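Side-chain contacts in sulfur oxidation protein soxB (Thermus thermophilus, PDB 2WDD), which probably hydrolyses the sulfur-sulfur bond of cysteine S-thiosulfonate groups at a site holding two manganese ions, as a step of the Sox sulfur oxidation pathway: residues M59-P62 with G63-T66; K341-D344 with V345-F348; V529-E532 with Y533-V537. All coordinates share one frame; numbering follows the deposited sequence.

Interaction 1 of 3, residues M59-P62 with G63-T66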
loop_
_atom_site.group_PDB
_atom_site.type_symbol
_atom_site.label_atom_id
_atom_site.label_comp_id
_atom_site.label_asym_id
_atom_site.label_seq_id
_atom_site.Cartn_x
_atom_site.Cartn_y
_atom_site.Cartn_z
ATOM N N MET A 59 1.625 -18.500 -9.155
ATOM C CA MET A 59 1.358 -17.700 -10.339
ATOM C C MET A 59 -0.075 -17.784 -10.830
ATOM O O MET A 59 -0.736 -18.816 -10.692
ATOM C CB MET A 59 2.308 -18.073 -11.474
ATOM C CG MET A 59 3.757 -17.757 -11.168
ATOM S SD MET A 59 4.834 -18.369 -12.461
ATOM C CE MET A 59 4.440 -17.209 -13.787
ATOM N N GLY A 60 -0.551 -16.686 -11.408
ATOM C CA GLY A 60 -1.872 -16.646 -12.006
ATOM C C GLY A 60 -3.028 -16.376 -11.076
ATOM O O GLY A 60 -4.186 -16.450 -11.491
ATOM N N ARG A 61 -2.750 -16.077 -9.818
ATOM C CA ARG A 61 -3.825 -15.800 -8.877
ATOM C C ARG A 61 -3.842 -14.330 -8.470
ATOM O O ARG A 61 -2.830 -13.630 -8.592
ATOM C CB ARG A 61 -3.773 -16.732 -7.660
ATOM C CG ARG A 61 -2.724 -16.385 -6.616
ATOM C CD ARG A 61 -2.447 -17.574 -5.669
ATOM N NE ARG A 61 -2.686 -17.236 -4.265
ATOM C CZ ARG A 61 -3.095 -18.101 -3.339
ATOM N NH1 ARG A 61 -3.276 -17.704 -2.083
ATOM N NH2 ARG A 61 -3.312 -19.369 -3.664
ATOM N N PRO A 62 -5.002 -13.841 -8.007
ATOM C CA PRO A 62 -5.124 -12.450 -7.573
ATOM C C PRO A 62 -4.014 -12.159 -6.578
ATOM O O PRO A 62 -3.721 -12.973 -5.689
ATOM C CB PRO A 62 -6.493 -12.429 -6.889
ATOM C CG PRO A 62 -7.291 -13.414 -7.718
ATOM C CD PRO A 62 -6.313 -14.529 -8.006
ATOM N N GLY A 63 -3.363 -11.020 -6.773
ATOM C CA GLY A 63 -2.228 -10.624 -5.954
ATOM C C GLY A 63 -0.933 -10.799 -6.739
ATOM O O GLY A 63 0.115 -10.281 -6.351
ATOM N N TYR A 64 -1.001 -11.564 -7.833
ATOM C CA TYR A 64 0.165 -11.821 -8.674
ATOM C C TYR A 64 -0.116 -11.577 -10.160
ATOM O O TYR A 64 0.640 -12.038 -11.018
ATOM C CB TYR A 64 0.659 -13.255 -8.470
ATOM C CG TYR A 64 1.161 -13.519 -7.059
ATOM C CD1 TYR A 64 2.410 -13.064 -6.653
ATOM C CD2 TYR A 64 0.358 -14.153 -6.121
ATOM C CE1 TYR A 64 2.867 -13.290 -5.364
ATOM C CE2 TYR A 64 0.814 -14.399 -4.836
ATOM C CZ TYR A 64 2.063 -13.951 -4.466
ATOM O OH TYR A 64 2.508 -14.183 -3.183
ATOM N N LEU A 65 -1.178 -10.828 -10.447
ATOM C CA LEU A 65 -1.552 -10.523 -11.824
ATOM C C LEU A 65 -1.141 -9.097 -12.169
ATOM O O LEU A 65 -1.388 -8.168 -11.397
ATOM C CB LEU A 65 -3.067 -10.685 -12.019
ATOM C CG LEU A 65 -3.627 -12.058 -11.660
ATOM C CD1 LEU A 65 -5.145 -11.968 -11.556
ATOM C CD2 LEU A 65 -3.222 -13.081 -12.707
ATOM N N THR A 66 -0.567 -8.929 -13.355
ATOM C CA THR A 66 -0.148 -7.621 -13.837
ATOM C C THR A 66 -0.348 -7.551 -15.352
ATOM O O THR A 66 -0.703 -8.546 -16.003
ATOM C CB THR A 66 1.354 -7.390 -13.559
ATOM O OG1 THR A 66 2.109 -8.419 -14.222
ATOM C CG2 THR A 66 1.654 -7.375 -12.050
HETATM O O HOH W 1 1.171 -14.478 -11.965
#

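Interaction 2 of 3, residues K341-D344 with V345-F348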
loop_
_atom_site.group_PDB
_atom_site.type_symbol
_atom_site.label_atom_id
_atom_site.label_comp_id
_atom_site.label_asym_id
_atom_site.label_seq_id
_atom_site.Cartn_x
_atom_site.Cartn_y
_atom_site.Cartn_z
ATOM N N LYS A 341 -17.049 18.412 -7.274
ATOM C CA LYS A 341 -16.198 18.773 -6.153
ATOM C C LYS A 341 -16.892 18.542 -4.822
ATOM O O LYS A 341 -18.111 18.672 -4.715
ATOM C CB LYS A 341 -15.805 20.252 -6.245
ATOM C CG LYS A 341 -15.134 20.646 -7.545
ATOM C CD LYS A 341 -13.629 20.511 -7.438
ATOM C CE LYS A 341 -12.923 21.718 -8.030
ATOM N NZ LYS A 341 -11.457 21.671 -7.784
ATOM N N ALA A 342 -16.102 18.205 -3.808
ATOM C CA ALA A 342 -16.588 18.123 -2.437
ATOM C C ALA A 342 -16.061 19.441 -1.866
ATOM O O ALA A 342 -14.896 19.546 -1.493
ATOM C CB ALA A 342 -15.968 16.926 -1.703
ATOM N N GLU A 343 -16.891 20.479 -1.929
ATOM C CA GLU A 343 -16.477 21.820 -1.539
ATOM C C GLU A 343 -15.891 21.978 -0.146
ATOM O O GLU A 343 -14.915 22.703 0.028
ATOM C CB GLU A 343 -17.584 22.844 -1.800
ATOM C CG GLU A 343 -18.024 22.906 -3.260
ATOM C CD GLU A 343 -16.931 23.415 -4.189
ATOM O OE1 GLU A 343 -15.795 23.644 -3.721
ATOM O OE2 GLU A 343 -17.211 23.583 -5.395
ATOM N N ASP A 344 -16.483 21.311 0.842
ATOM C CA ASP A 344 -15.979 21.397 2.208
ATOM C C ASP A 344 -14.566 20.837 2.324
ATOM O O ASP A 344 -13.726 21.380 3.052
ATOM C CB ASP A 344 -16.930 20.746 3.224
ATOM C CG ASP A 344 -17.262 19.291 2.897
ATOM O OD1 ASP A 344 -17.077 18.864 1.738
ATOM O OD2 ASP A 344 -17.748 18.591 3.813
ATOM N N VAL A 345 -14.299 19.763 1.583
ATOM C CA VAL A 345 -12.982 19.150 1.591
ATOM C C VAL A 345 -11.958 20.040 0.899
ATOM O O VAL A 345 -10.837 20.195 1.379
ATOM C CB VAL A 345 -13.011 17.741 0.961
ATOM C CG1 VAL A 345 -11.593 17.176 0.862
ATOM C CG2 VAL A 345 -13.912 16.820 1.778
ATOM N N GLU A 346 -12.342 20.611 -0.240
ATOM C CA GLU A 346 -11.457 21.499 -0.981
ATOM C C GLU A 346 -11.057 22.674 -0.096
ATOM O O GLU A 346 -9.882 23.040 -0.014
ATOM C CB GLU A 346 -12.154 22.021 -2.243
ATOM C CG GLU A 346 -12.490 20.943 -3.263
ATOM C CD GLU A 346 -11.252 20.322 -3.886
ATOM O OE1 GLU A 346 -10.174 20.945 -3.813
ATOM O OE2 GLU A 346 -11.358 19.210 -4.444
ATOM N N ALA A 347 -12.044 23.247 0.585
ATOM C CA ALA A 347 -11.807 24.383 1.471
ATOM C C ALA A 347 -10.927 23.987 2.650
ATOM O O ALA A 347 -10.019 24.727 3.038
ATOM C CB ALA A 347 -13.140 24.958 1.966
ATOM N N PHE A 348 -11.193 22.810 3.211
ATOM C CA PHE A 348 -10.426 22.311 4.341
ATOM C C PHE A 348 -8.955 22.143 3.968
ATOM O O PHE A 348 -8.069 22.543 4.713
ATOM C CB PHE A 348 -11.004 20.984 4.832
ATOM C CG PHE A 348 -10.142 20.280 5.844
ATOM C CD1 PHE A 348 -10.058 20.744 7.147
ATOM C CD2 PHE A 348 -9.432 19.138 5.498
ATOM C CE1 PHE A 348 -9.264 20.088 8.088
ATOM C CE2 PHE A 348 -8.646 18.476 6.436
ATOM C CZ PHE A 348 -8.565 18.949 7.727
HETATM O O HOH W 2 -13.373 17.821 -4.568
#

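Interaction 3 of 3, residues V529-E532 with Y533-V537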
loop_
_atom_site.group_PDB
_atom_site.type_symbol
_atom_site.label_atom_id
_atom_site.label_comp_id
_atom_site.label_asym_id
_atom_site.label_seq_id
_atom_site.Cartn_x
_atom_site.Cartn_y
_atom_site.Cartn_z
ATOM N N VAL A 529 18.079 14.938 1.149
ATOM C CA VAL A 529 19.102 14.590 0.179
ATOM C C VAL A 529 18.510 14.705 -1.222
ATOM O O VAL A 529 19.121 15.264 -2.134
ATOM C CB VAL A 529 19.645 13.160 0.455
ATOM C CG1 VAL A 529 20.645 12.735 -0.606
ATOM C CG2 VAL A 529 20.264 13.075 1.851
ATOM N N LEU A 530 17.297 14.181 -1.388
ATOM C CA LEU A 530 16.644 14.240 -2.683
ATOM C C LEU A 530 16.403 15.659 -3.157
ATOM O O LEU A 530 16.654 15.974 -4.319
ATOM C CB LEU A 530 15.320 13.486 -2.649
ATOM C CG LEU A 530 15.509 11.984 -2.456
ATOM C CD1 LEU A 530 14.165 11.328 -2.271
ATOM C CD2 LEU A 530 16.253 11.378 -3.654
ATOM N N ALA A 531 15.913 16.513 -2.263
ATOM C CA ALA A 531 15.642 17.896 -2.627
ATOM C C ALA A 531 16.946 18.601 -3.019
ATOM O O ALA A 531 16.971 19.335 -3.993
ATOM C CB ALA A 531 14.921 18.640 -1.511
ATOM N N GLU A 532 18.025 18.334 -2.287
ATOM C CA GLU A 532 19.324 18.930 -2.599
ATOM C C GLU A 532 19.766 18.557 -4.012
ATOM O O GLU A 532 20.225 19.404 -4.786
ATOM C CB GLU A 532 20.374 18.452 -1.595
ATOM C CG GLU A 532 20.533 19.358 -0.396
ATOM C CD GLU A 532 21.569 18.851 0.585
ATOM O OE1 GLU A 532 22.421 18.028 0.193
ATOM O OE2 GLU A 532 21.523 19.271 1.754
ATOM N N TYR A 533 19.639 17.279 -4.347
ATOM C CA TYR A 533 20.028 16.788 -5.656
ATOM C C TYR A 533 19.146 17.388 -6.750
ATOM O O TYR A 533 19.642 17.929 -7.735
ATOM C CB TYR A 533 19.902 15.267 -5.691
ATOM C CG TYR A 533 20.126 14.657 -7.057
ATOM C CD1 TYR A 533 21.380 14.668 -7.647
ATOM C CD2 TYR A 533 19.072 14.086 -7.760
ATOM C CE1 TYR A 533 21.593 14.075 -8.894
ATOM C CE2 TYR A 533 19.274 13.501 -9.000
ATOM C CZ TYR A 533 20.527 13.510 -9.568
ATOM O OH TYR A 533 20.717 12.924 -10.803
ATOM N N LEU A 534 17.832 17.263 -6.584
ATOM C CA LEU A 534 16.892 17.754 -7.586
ATOM C C LEU A 534 17.008 19.251 -7.871
ATOM O O LEU A 534 16.990 19.659 -9.036
ATOM C CB LEU A 534 15.452 17.396 -7.200
ATOM C CG LEU A 534 15.148 15.893 -7.149
ATOM C CD1 LEU A 534 13.732 15.669 -6.609
ATOM C CD2 LEU A 534 15.292 15.263 -8.530
ATOM N N ARG A 535 17.102 20.065 -6.818
ATOM C CA ARG A 535 17.230 21.518 -6.996
ATOM C C ARG A 535 18.448 21.800 -7.864
ATOM O O ARG A 535 18.397 22.626 -8.766
ATOM C CB ARG A 535 17.447 22.226 -5.652
ATOM C CG ARG A 535 16.319 22.120 -4.651
ATOM C CD ARG A 535 16.772 22.686 -3.299
ATOM N NE ARG A 535 15.696 22.687 -2.313
ATOM C CZ ARG A 535 15.809 22.216 -1.078
ATOM N NH1 ARG A 535 16.962 21.710 -0.664
ATOM N NH2 ARG A 535 14.772 22.253 -0.252
ATOM N N SER A 536 19.541 21.107 -7.575
ATOM C CA SER A 536 20.774 21.298 -8.310
ATOM C C SER A 536 20.694 20.887 -9.783
ATOM O O SER A 536 21.034 21.670 -10.682
ATOM C CB SER A 536 21.917 20.542 -7.633
ATOM O OG SER A 536 23.121 20.668 -8.385
ATOM N N VAL A 537 20.263 19.654 -10.039
ATOM C CA VAL A 537 20.221 19.144 -11.408
ATOM C C VAL A 537 19.150 19.732 -12.326
ATOM O O VAL A 537 19.330 19.769 -13.541
ATOM C CB VAL A 537 20.264 17.614 -11.462
ATOM C CG1 VAL A 537 21.484 17.099 -10.726
ATOM C CG2 VAL A 537 18.991 17.029 -10.876
#

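Interaction 1 of 3, residues M59-P62 with G63-T66
Leu65 folds its side chain back against the residues that precede it, where it meets Gly60, Arg61 and Pro62. From CB the chain turns toward these residues, because CG stands anti to the carbonyl carbon and beside the backbone N (chi1 -57°). CG comes first, resting 3.5 Å from Arg61 O. The two methyls then part: CD1 reaches the flank of the proline, 4.0 Å from Pro62 CA, while CD2 settles against the peptide after the glycine, 3.7 Å from Gly60 C. A branched aliphatic residue suits this place, since its two methyls can part, one to Pro62 and one to Gly60, and helix 67-74 adds Ile70 and Tyr73 to its surroundings.

The fold-back is made by a type II beta turn from Arg61 to Tyr64, in the loop that leads from strand 29-34 to helix 67-74. Pro62 supplies the fixed phi of the second position. Gly63 takes the third, where its phi of 105° would press a CB against Pro62 O. Tyr64 N closes the turn by donating to Arg61 O at 2.9 Å, a moderately bent bond (146°) lying in the carbonyl plane. Beside this bond the tyrosine ring and the start of the arginine chain run side by side in the same direction, Arg61 CG meeting the ring edge at Tyr64 CD2, 3.8 Å away.

Water 1 ties the two arms of the turn together: it accepts from Gly60 N at 2.9 Å and donates to Tyr64 O at 2.7 Å. On the side of helix 266-273, the amide of Gln267 does double work, its NE2 donating to Pro62 O and its OE1 accepting from Arg61 NE.

Interaction 2 of 3, residues K341-D344 with V345-F348
Ala342 and Glu346 meet across the first turn of helix 343-353, where Ala342 occupies the N-cap position and its carbonyl receives the opening bond of the helix. Glu346 N donates to Ala342 O at 3.0 Å and nearly straight (164°), and Val345 N adds a weak, strongly bent bond to the same oxygen. Ala347 N to Glu343 O and Phe348 N to Asp344 O, the latter 2.9 Å, continue the alpha-helical pattern.

Side-chain hydrogen bonding is of a second kind. Asp344 OD1 turns in to the amide of the next residue, Val345 N, at 2.9 Å, but the angle of 124° makes this bond weak. The carboxylate's stronger partner is Arg112 of helix 104-120, which forms a salt bridge with OD2. An acid fits this first turn, where amide N-H groups point toward the helix start and would probably favour a negative charge.

Charge pairing beyond the helix backbone is looser. Lys341 and Glu346 cross at about a right angle, with Lys341 NZ 4.1 Å from Glu346 OE2, too far for a salt bridge but close enough for attraction.

The apolar part lies on the buried side. Ala342 CB touches Val345 CG2 at 4.0 Å, and both face helix 104-120, Thr108 lying against each; Val345 also meets Trp151 and Phe348 meets Leu154 of helix 146-155. The short apolar side chains of Ala342 and Val345 fit this buried face, to which Met104 also contributes.

A water joins the N-cap residue to the glutamate four residues on. The glutamate chain bends at chi2 (-67°), which lays Glu346 CG 3.3 Å from Ala342 O and swings the carboxylate back over the helix start. There water 2 accepts from Ala342 N at 2.9 Å and donates to Glu346 OE2.

Interaction 3 of 3, residues V529-E532 with Y533-V537
The guanidinium of Arg535 lies flat over the methyl of Ala531, four residues earlier and so one turn back along helix 526-537. Ala531 CB sits over the centre of one guanidinium face, and its closest atom there is Arg535 CZ, 3.7 Å away. CG of the arginine is anti to the carbonyl carbon (chi1 -63°), and an extended chain from CG to NE then carries the group back along the helix. Alanine suits the spot, being small enough for a flat group to lie on it.

The backbone bond from Arg535 N to Ala531 O, 2.9 Å, sets the spacing of this pair. Its neighbour along the helix runs from Leu534 N to Leu530 O at 2.9 Å and almost straight (174°). Leu534 CG also rests 3.2 Å from Leu530 O.

Further out, Trp418 of helix 418-425 touches both Ala531 and Arg535. Leu530 and Tyr533 pack on Ala388 of helix 380-392. The acid Glu532 finds its salt-bridge partner in Arg524.

A methyl against a guanidinium face is a van der Waals contact without a hydrogen bond: the face is the poorly hydrated side of the cation, so covering it should cost little, whereas the N-H groups point outward around the rim.

Along the chain the three contacts come in series, and none touches another. The centres of interactions 1 and 2 are about 37 Å apart, on opposite sides of the chain's centre; the centre of interaction 3 is about 37 Å from that of the first and about 33 Å from that of the second. Interaction 1 shapes a loop after strand 29-34, with Gly63 about 14 Å from a bound manganese ion. Interaction 2 opens the helix that follows strand 323-333, the edge of the same sheet. Interaction 3 lies in helix 526-537, after strand 524-525 of a different sheet. The two helical contacts thus help build the periphery, whereas the turn lies nearer the manganese site, probably the site of hydrolysis.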